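Local structure of ankyrin repeat domain-containing protein EMB506, chloroplastic (Arabidopsis thaliana, 6JD6) at residues 172-175 with 179-182. The protein takes part in the initial differentiation of proplastids during embryo development and is required for correct cotyledon and leaf margin development. Numbering follows the deposited sequence.
Sequences HLQD and AAPI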
loop_
_atom_site.group_PDB
_atom_site.type_symbol
_atom_site.label_atom_id
_atom_site.label_comp_id
_atom_site.label_asym_id
_atom_site.label_seq_id
_atom_site.Cartn_x
_atom_site.Cartn_y
_atom_site.Cartn_z
ATOM N N HIS A 172 13.855 -4.840 -9.878
ATOM C CA HIS A 172 15.096 -4.780 -9.113
ATOM C C HIS A 172 15.286 -3.465 -8.358
ATOM O O HIS A 172 16.129 -3.372 -7.466
ATOM C CB HIS A 172 16.295 -5.004 -10.036
ATOM C CG HIS A 172 16.172 -6.211 -10.909
ATOM N ND1 HIS A 172 16.260 -7.497 -10.420
ATOM C CD2 HIS A 172 15.975 -6.329 -12.245
ATOM C CE1 HIS A 172 16.121 -8.355 -11.415
ATOM N NE2 HIS A 172 15.946 -7.672 -12.533
ATOM N N LEU A 173 14.503 -2.455 -8.721
ATOM C CA LEU A 173 14.687 -1.098 -8.208
ATOM C C LEU A 173 14.490 -0.964 -6.701
ATOM O O LEU A 173 13.478 -1.397 -6.151
ATOM C CB LEU A 173 13.753 -0.124 -8.935
ATOM C CG LEU A 173 14.061 0.080 -10.419
ATOM C CD1 LEU A 173 13.008 0.965 -11.081
ATOM C CD2 LEU A 173 15.449 0.669 -10.587
ATOM N N GLN A 174 15.462 -0.346 -6.040
ATOM C CA GLN A 174 15.332 -0.033 -4.622
ATOM C C GLN A 174 14.792 1.377 -4.453
ATOM O O GLN A 174 15.218 2.299 -5.154
ATOM C CB GLN A 174 16.688 -0.156 -3.924
ATOM C CG GLN A 174 17.119 -1.586 -3.657
ATOM C CD GLN A 174 18.556 -1.669 -3.208
ATOM O OE1 GLN A 174 19.466 -1.638 -4.031
ATOM N NE2 GLN A 174 18.774 -1.756 -1.900
ATOM N N ASP A 175 13.854 1.555 -3.529
ATOM C CA ASP A 175 13.318 2.887 -3.288
ATOM C C ASP A 175 14.214 3.706 -2.360
ATOM O O ASP A 175 15.363 3.332 -2.096
ATOM C CB ASP A 175 11.852 2.849 -2.806
ATOM C CG ASP A 175 11.679 2.247 -1.410
ATOM O OD1 ASP A 175 12.666 2.090 -0.657
ATOM O OD2 ASP A 175 10.518 1.944 -1.058
ATOM N N ALA A 179 14.544 -0.209 -0.195
ATOM C CA ALA A 179 13.649 -1.356 -0.251
ATOM C C ALA A 179 13.275 -1.725 -1.686
ATOM O O ALA A 179 12.855 -0.873 -2.478
ATOM C CB ALA A 179 12.394 -1.098 0.574
ATOM N N ALA A 180 13.423 -3.009 -1.998
ATOM C CA ALA A 180 13.119 -3.540 -3.320
ATOM C C ALA A 180 11.730 -4.175 -3.314
ATOM O O ALA A 180 11.167 -4.409 -2.247
ATOM C CB ALA A 180 14.187 -4.574 -3.717
ATOM N N PRO A 181 11.163 -4.451 -4.503
ATOM C CA PRO A 181 9.887 -5.175 -4.564
ATOM C C PRO A 181 9.852 -6.463 -3.725
ATOM O O PRO A 181 8.823 -6.756 -3.117
ATOM C CB PRO A 181 9.754 -5.499 -6.055
ATOM C CG PRO A 181 10.396 -4.328 -6.717
ATOM C CD PRO A 181 11.573 -3.964 -5.836
ATOM N N ILE A 182 10.950 -7.214 -3.681
ATOM C CA ILE A 182 10.977 -8.446 -2.895
ATOM C C ILE A 182 10.821 -8.180 -1.384
ATOM O O ILE A 182 10.184 -8.967 -0.683
ATOM C CB ILE A 182 12.232 -9.314 -3.202
ATOM C CG1 ILE A 182 12.190 -10.640 -2.436
ATOM C CG2 ILE A 182 13.507 -8.566 -2.880
ATOM C CD1 ILE A 182 11.060 -11.546 -2.842
#
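D175 OD1 takes two backbone N-H groups, that of A179 across the contact (OD1 to A179 N 3.0 Å) and that of D177 in the intervening turn. The A179 N-H reaches this oxygen from above the carboxylate, 47° out of its plane. With chi1 at 68°, CG sits between the backbone N and the carbonyl carbon of D175, which folds the carboxylate back over the turn and brings OD1 within 3.4 Å of A179 CB. The other oxygen, OD2, is hydrogen-bonded to Y184 OH and Q146 NE2, so four partners grip this buried side chain and fix its rotation. A second bond runs the opposite way: D175 N donates to A179 O at 2.8 Å and 164°, nearly straight, though from above the carbonyl plane. The same carbonyl also receives a CA-H...O contact from Q174 CA.

L173 O faces the start of helix 181-187. It lies 3.2 Å from P181 CD and accepts a CA-H...O contact from A180 CA (3.6 Å), while its conventional hydrogen bond comes from H150 NE2 of helix 148-154, in the same repeat as L173. P181, which has no N-H to offer, packs its ring on L149, H150 and I153 of that helix. Q174 lays CG beside A180 CB at 4.2 Å, and its NE2 is hydrogen-bonded to G178 O, linking the two ends of the turn. A180 is the N-cap residue, and its N is hydrogen-bonded to H183 ND1.

This is the hairpin loop between ANK 2 and ANK 3, leading into the TPLH-like motif of ankyrin repeats, here A180-P181-I182-H183. One backbone bond and one side-chain-to-backbone bond between D175 and A179, with the multiply gripped carboxylate, are consistent with a turn held largely by polar bonds centred on D175, whose buried charge is probably stabilised by its partners.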